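PDB 2Q0X: paraflagellar rod component from Trypanosoma brucei, which is of unknown function but adopts the alpha/beta hydrolase fold and carries the name of a component of the trypanosome's paraflagellar rod. Local coordinates for residues H182-P186 against P198-E202; L231-V235 against D267-E271. All coordinates share one frame; numbering follows the deposited sequence.

Contact 1 of 2, residues H182-P186 against P198-E202; sequences HYDIP and PTLQE
Tyr183 meets Glu202 at the start of helix 200-209 through its phenol oxygen, and a capped helix end supplies the acceptor. The CG of Tyr183 lies anti to its backbone N (chi1 -153°), which sends the ring out from the loop toward Glu202. The carboxylate arrives from the opposite direction at the edge of the ring, and Tyr183 OH donates to the syn lone pair of Glu202 OE2 at 2.8 Å. Ring and carboxylate planes are 21° apart, and the ring carbon Tyr183 CE1 lies 3.3 Å from Glu202 OE2. A bend at chi2 of Glu202 turns its carboxylate back to the first turn of its own helix. There Glu202 OE1 takes two bonds from Thr199: the hydroxyl OG1 comes in at 2.6 Å nearly in line with the C-O bond, and the backbone N, at 3.0 Å, approaches from above the carboxylate plane. With one oxygen given to the cap and the other to the tyrosine, rotation of the carboxylate is closely restricted.

Thr199 CG2 and Ile185 CD1 form a small apolar patch, meeting tip to tip at 3.9 Å. Pro198 CB lies oblique to the Tyr183 ring, 3.7 Å from Tyr183 OH. Asp184 OD1 sits over one face of the Tyr183 ring, 3.6 Å above its plane, while accepting from Ile185 N. Arg273, in the turn between strands 268-269 and 275-277, forms a salt bridge with Asp184 OD2, donates to Thr199 OG1 and makes a weak hydrogen bond to Tyr183 OH; its positive charge would probably ease the gathering of two acidic groups in this largely buried place. Thr199 is the N-cap, its OG1 accepting weakly from Gln201 N, and Glu202 answers by accepting from Thr199 N: a capping box, here extended by a tyrosine from the loop between helices 154-170 and 189-193.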
ATOM      1  N   HIS A 182       3.561  22.253   8.537  1.00 44.32           N
ATOM      2  CA  HIS A 182       2.829  22.181   9.798  1.00 43.73           C
ATOM      3  C   HIS A 182       2.969  20.859  10.566  1.00 43.30           C
ATOM      4  O   HIS A 182       2.585  20.789  11.727  1.00 43.30           O
ATOM      5  CB  HIS A 182       1.356  22.517   9.547  1.00 43.65           C
ATOM      6  CG  HIS A 182       1.121  23.973   9.284  1.00 43.70           C
ATOM      7  ND1 HIS A 182       0.756  24.460   8.049  1.00 43.59           N
ATOM      8  CD2 HIS A 182       1.238  25.052  10.096  1.00 43.40           C
ATOM      9  CE1 HIS A 182       0.633  25.775   8.114  1.00 43.93           C
ATOM     10  NE2 HIS A 182       0.920  26.159   9.346  1.00 43.72           N
ATOM     11  N   TYR A 183       3.508  19.817   9.939  1.00 42.73           N
ATOM     12  CA  TYR A 183       3.820  18.573  10.659  1.00 42.14           C
ATOM     13  C   TYR A 183       5.080  17.969  10.079  1.00 41.87           C
ATOM     14  O   TYR A 183       5.460  18.326   8.973  1.00 42.04           O
ATOM     15  CB  TYR A 183       2.651  17.572  10.583  1.00 42.11           C
ATOM     16  CG  TYR A 183       2.594  16.606  11.759  1.00 41.36           C
ATOM     17  CD1 TYR A 183       2.392  17.071  13.044  1.00 41.21           C
ATOM     18  CD2 TYR A 183       2.768  15.245  11.575  1.00 41.36           C
ATOM     19  CE1 TYR A 183       2.340  16.205  14.119  1.00 41.76           C
ATOM     20  CE2 TYR A 183       2.724  14.367  12.634  1.00 41.48           C
ATOM     21  CZ  TYR A 183       2.510  14.848  13.910  1.00 41.62           C
ATOM     22  OH  TYR A 183       2.459  13.978  14.972  1.00 41.56           O
ATOM     23  N   ASP A 184       5.730  17.072  10.822  1.00 41.54           N
ATOM     24  CA  ASP A 184       7.005  16.478  10.382  1.00 41.36           C
ATOM     25  C   ASP A 184       6.860  15.114   9.697  1.00 41.11           C
ATOM     26  O   ASP A 184       7.259  14.945   8.560  1.00 41.34           O
ATOM     27  CB  ASP A 184       8.021  16.397  11.539  1.00 41.43           C
ATOM     28  CG  ASP A 184       7.421  15.883  12.836  1.00 41.50           C
ATOM     29  OD1 ASP A 184       6.250  15.471  12.838  1.00 42.30           O
ATOM     30  OD2 ASP A 184       8.128  15.903  13.860  1.00 41.00           O
ATOM     31  N   ILE A 185       6.296  14.140  10.402  1.00 40.89           N
ATOM     32  CA  ILE A 185       6.087  12.813   9.855  1.00 40.08           C
ATOM     33  C   ILE A 185       5.028  12.930   8.746  1.00 39.73           C
ATOM     34  O   ILE A 185       4.092  13.719   8.889  1.00 39.48           O
ATOM     35  CB  ILE A 185       5.634  11.850  10.981  1.00 40.29           C
ATOM     36  CG1 ILE A 185       6.787  11.632  11.979  1.00 40.01           C
ATOM     37  CG2 ILE A 185       5.128  10.517  10.406  1.00 40.33           C
ATOM     38  CD1 ILE A 185       6.354  10.971  13.263  1.00 39.38           C
ATOM     39  N   PRO A 186       5.186  12.187   7.626  1.00 39.22           N
ATOM     40  CA  PRO A 186       4.152  12.241   6.585  1.00 39.10           C
ATOM     41  C   PRO A 186       2.761  11.799   7.042  1.00 39.23           C
ATOM     42  O   PRO A 186       2.598  10.728   7.638  1.00 39.34           O
ATOM     43  CB  PRO A 186       4.697  11.322   5.491  1.00 39.13           C
ATOM     44  CG  PRO A 186       6.145  11.235   5.736  1.00 39.22           C
ATOM     45  CD  PRO A 186       6.315  11.329   7.223  1.00 39.06           C
ATOM     46  N   PRO A 198      -1.967  11.556  17.022  1.00 38.72           N
ATOM     47  CA  PRO A 198      -1.238  10.997  15.895  1.00 38.59           C
ATOM     48  C   PRO A 198      -0.069  10.121  16.284  1.00 38.37           C
ATOM     49  O   PRO A 198       0.027   9.031  15.789  1.00 37.99           O
ATOM     50  CB  PRO A 198      -0.773  12.244  15.134  1.00 38.83           C
ATOM     51  CG  PRO A 198      -1.833  13.238  15.411  1.00 38.65           C
ATOM     52  CD  PRO A 198      -2.197  13.006  16.851  1.00 38.45           C
ATOM     53  N   THR A 199       0.770  10.579  17.216  1.00 38.50           N
ATOM     54  CA  THR A 199       1.975   9.847  17.622  1.00 38.02           C
ATOM     55  C   THR A 199       2.146   9.930  19.130  1.00 37.89           C
ATOM     56  O   THR A 199       1.369  10.573  19.818  1.00 37.92           O
ATOM     57  CB  THR A 199       3.232  10.449  16.953  1.00 38.00           C
ATOM     58  OG1 THR A 199       3.396  11.815  17.388  1.00 37.76           O
ATOM     59  CG2 THR A 199       3.107  10.389  15.402  1.00 37.22           C
ATOM     60  N   LEU A 200       3.171   9.257  19.633  1.00 37.74           N
ATOM     61  CA  LEU A 200       3.548   9.336  21.032  1.00 37.77           C
ATOM     62  C   LEU A 200       3.987  10.727  21.488  1.00 38.09           C
ATOM     63  O   LEU A 200       3.979  11.005  22.689  1.00 38.08           O
ATOM     64  CB  LEU A 200       4.637   8.327  21.327  1.00 37.54           C
ATOM     65  CG  LEU A 200       4.182   6.869  21.278  1.00 36.98           C
ATOM     66  CD1 LEU A 200       5.260   5.992  21.835  1.00 35.15           C
ATOM     67  CD2 LEU A 200       2.896   6.660  22.034  1.00 35.75           C
ATOM     68  N   GLN A 201       4.393  11.602  20.558  1.00 38.26           N
ATOM     69  CA  GLN A 201       4.619  13.006  20.921  1.00 38.27           C
ATOM     70  C   GLN A 201       3.372  13.603  21.584  1.00 38.48           C
ATOM     71  O   GLN A 201       3.438  14.159  22.681  1.00 38.45           O
ATOM     72  CB  GLN A 201       5.015  13.835  19.705  1.00 38.19           C
ATOM     73  CG  GLN A 201       5.557  15.233  20.024  1.00 37.89           C
ATOM     74  CD  GLN A 201       6.964  15.207  20.570  1.00 38.00           C
ATOM     75  OE1 GLN A 201       7.719  14.266  20.310  1.00 37.72           O
ATOM     76  NE2 GLN A 201       7.337  16.252  21.334  1.00 37.14           N
ATOM     77  N   GLU A 202       2.226  13.481  20.922  1.00 38.80           N
ATOM     78  CA  GLU A 202       0.979  14.055  21.452  1.00 38.86           C
ATOM     79  C   GLU A 202       0.381  13.204  22.585  1.00 38.62           C
ATOM     80  O   GLU A 202      -0.131  13.742  23.567  1.00 38.33           O
ATOM     81  CB  GLU A 202      -0.049  14.211  20.327  1.00 39.27           C
ATOM     82  CG  GLU A 202       0.387  15.195  19.220  1.00 39.97           C
ATOM     83  CD  GLU A 202       0.945  14.529  17.979  1.00 40.99           C
ATOM     84  OE1 GLU A 202       1.509  13.408  18.066  1.00 42.20           O
ATOM     85  OE2 GLU A 202       0.836  15.153  16.900  1.00 40.81           O
TER

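Contact 2 of 2, residues L231-V235 against D267-E271; sequences LAHNV and DTCDE
With CG anti to the backbone N (chi1 -180°), Asn234 extends its amide to the backbone of Cys269, whose SG, anti to its own carbonyl carbon (chi1 -51°), is brought back toward Ala232 and His233. Asn234 ND2 donates to Cys269 O at 2.6 Å; the N-H points fairly straight at the oxygen (156°), which lies close to the amide plane, although the donor is tilted from the carbonyl plane. The other amide atom, OD1, accepts from Gln236 N, so both ends of the group are engaged and its flip is settled. Beside this bond a water accepts from Val235 N at 3.1 Å and from Cys269 N at 3.2 Å, bridging the two backbones.

Deeper in, the contact becomes mixed: Ala232 CB packs 4.0 Å from Cys269 SG and also lies 3.4 Å from Asp267 OD2, which is hydrogen-bonded to His141 NE2; Asp267 OD1 takes hydrogen bonds from His283 NE2 and Ala279 N. Asn234 CB also lies 3.5 Å from Asp270 O, and Tyr25 OH of the second subunit makes a weak hydrogen bond to Asp270 OD2.

An amide-to-carbonyl bond, a water bridge and small side chains thus join the end of strand 227-232 and the loop that follows it, in the central sheet region of an alpha/beta hydrolase fold, to the short hairpin strand 268-269.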
ATOM      1  N   LEU A 231      10.667   4.351  23.049  1.00 30.08           N
ATOM      2  CA  LEU A 231      10.972   5.732  22.721  1.00 29.92           C
ATOM      3  C   LEU A 231      12.370   5.863  22.086  1.00 29.89           C
ATOM      4  O   LEU A 231      13.328   5.236  22.537  1.00 29.48           O
ATOM      5  CB  LEU A 231      10.864   6.593  23.981  1.00 29.49           C
ATOM      6  CG  LEU A 231       9.494   6.552  24.655  1.00 29.51           C
ATOM      7  CD1 LEU A 231       9.485   7.266  25.980  1.00 28.13           C
ATOM      8  CD2 LEU A 231       8.438   7.137  23.689  1.00 29.39           C
ATOM      9  N   ALA A 232      12.426   6.660  21.020  1.00 29.96           N
ATOM     10  CA  ALA A 232      13.652   7.030  20.344  1.00 30.58           C
ATOM     11  C   ALA A 232      13.639   8.536  20.092  1.00 30.87           C
ATOM     12  O   ALA A 232      12.596   9.167  20.156  1.00 30.89           O
ATOM     13  CB  ALA A 232      13.767   6.283  19.025  1.00 30.29           C
ATOM     14  N   HIS A 233      14.808   9.102  19.808  1.00 31.65           N
ATOM     15  CA  HIS A 233      14.924  10.514  19.427  1.00 32.00           C
ATOM     16  C   HIS A 233      16.205  10.721  18.645  1.00 32.09           C
ATOM     17  O   HIS A 233      17.137   9.941  18.797  1.00 32.33           O
ATOM     18  CB  HIS A 233      14.920  11.395  20.680  1.00 32.13           C
ATOM     19  CG  HIS A 233      16.027  11.085  21.647  1.00 33.05           C
ATOM     20  ND1 HIS A 233      17.286  11.654  21.555  1.00 32.83           N
ATOM     21  CD2 HIS A 233      16.057  10.283  22.741  1.00 33.58           C
ATOM     22  CE1 HIS A 233      18.044  11.204  22.539  1.00 32.87           C
ATOM     23  NE2 HIS A 233      17.323  10.378  23.278  1.00 33.73           N
ATOM     24  N   ASN A 234      16.247  11.757  17.803  1.00 32.12           N
ATOM     25  CA  ASN A 234      17.490  12.163  17.134  1.00 32.04           C
ATOM     26  C   ASN A 234      18.551  12.511  18.175  1.00 32.21           C
ATOM     27  O   ASN A 234      18.232  13.025  19.246  1.00 32.16           O
ATOM     28  CB  ASN A 234      17.263  13.363  16.199  1.00 31.81           C
ATOM     29  CG  ASN A 234      18.541  13.805  15.480  1.00 32.16           C
ATOM     30  OD1 ASN A 234      19.143  14.813  15.832  1.00 31.48           O
ATOM     31  ND2 ASN A 234      18.962  13.037  14.476  1.00 31.72           N
ATOM     32  N   VAL A 235      19.809  12.244  17.838  1.00 32.37           N
ATOM     33  CA  VAL A 235      20.943  12.439  18.744  1.00 32.53           C
ATOM     34  C   VAL A 235      21.090  13.877  19.281  1.00 32.62           C
ATOM     35  O   VAL A 235      21.687  14.087  20.336  1.00 32.65           O
ATOM     36  CB  VAL A 235      22.278  11.984  18.050  1.00 32.62           C
ATOM     37  CG1 VAL A 235      22.557  12.801  16.777  1.00 32.53           C
ATOM     38  CG2 VAL A 235      23.464  12.057  19.017  1.00 32.64           C
ATOM     39  N   ASP A 267      17.878   4.116  18.227  1.00 33.32           N
ATOM     40  CA  ASP A 267      17.500   4.242  16.826  1.00 33.18           C
ATOM     41  C   ASP A 267      18.188   5.448  16.219  1.00 33.16           C
ATOM     42  O   ASP A 267      18.309   6.472  16.864  1.00 33.27           O
ATOM     43  CB  ASP A 267      15.981   4.448  16.706  1.00 33.36           C
ATOM     44  CG  ASP A 267      15.179   3.242  17.167  1.00 32.78           C
ATOM     45  OD1 ASP A 267      15.760   2.166  17.388  1.00 32.91           O
ATOM     46  OD2 ASP A 267      13.960   3.374  17.308  1.00 33.99           O
ATOM     47  N   THR A 268      18.634   5.335  14.978  1.00 32.96           N
ATOM     48  CA  THR A 268      19.075   6.513  14.240  1.00 32.82           C
ATOM     49  C   THR A 268      17.831   7.162  13.619  1.00 32.85           C
ATOM     50  O   THR A 268      17.076   6.513  12.890  1.00 32.74           O
ATOM     51  CB  THR A 268      20.105   6.146  13.180  1.00 32.77           C
ATOM     52  OG1 THR A 268      21.132   5.365  13.800  1.00 32.00           O
ATOM     53  CG2 THR A 268      20.697   7.403  12.539  1.00 32.96           C
ATOM     54  N   CYS A 269      17.610   8.429  13.958  1.00 32.85           N
ATOM     55  CA  CYS A 269      16.443   9.173  13.509  1.00 32.79           C
ATOM     56  C   CYS A 269      16.874  10.455  12.826  1.00 32.75           C
ATOM     57  O   CYS A 269      17.880  11.046  13.204  1.00 32.98           O
ATOM     58  CB  CYS A 269      15.548   9.506  14.704  1.00 32.68           C
ATOM     59  SG  CYS A 269      15.144   8.076  15.752  1.00 32.58           S
ATOM     60  N   ASP A 270      16.129  10.898  11.818  1.00 32.54           N
ATOM     61  CA  ASP A 270      16.413  12.210  11.243  1.00 32.43           C
ATOM     62  C   ASP A 270      15.784  13.283  12.136  1.00 32.53           C
ATOM     63  O   ASP A 270      15.410  12.989  13.273  1.00 32.76           O
ATOM     64  CB  ASP A 270      15.987  12.291   9.763  1.00 32.46           C
ATOM     65  CG  ASP A 270      14.489  12.207   9.561  1.00 32.30           C
ATOM     66  OD1 ASP A 270      13.742  12.267  10.538  1.00 30.97           O
ATOM     67  OD2 ASP A 270      14.061  12.088   8.397  1.00 32.96           O
ATOM     68  N   GLU A 271      15.689  14.516  11.648  1.00 32.49           N
ATOM     69  CA  GLU A 271      15.122  15.614  12.414  1.00 32.35           C
ATOM     70  C   GLU A 271      13.644  15.811  12.087  1.00 32.38           C
ATOM     71  O   GLU A 271      13.061  16.829  12.444  1.00 32.54           O
ATOM     72  CB  GLU A 271      15.905  16.907  12.146  1.00 32.42           C
TER
HETATM   73  O   HOH W   1      19.822   9.792  15.862  1.00 51.50           O

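Overall arrangement
Contact 1 ties a loop to a helix start; contact 2 joins the ends of two strands and their adjoining loops. Contact 1 is the more buried and relies on side-chain polar bonds, with two carboxylates whose charge a nearby arginine probably offsets in part. Contact 2 is only partly buried and uses a side-chain amide to one backbone carbonyl, a water between two backbone N-H groups, and small side chains instead. The centres of contact 1 and contact 2 lie about 14 Å apart, and along the chain the two follow in series. They meet where Leu200 CD1 of helix 200-209 packs 3.9 Å from Leu231 CD2 of strand 227-232, setting the capped helix against the sheet.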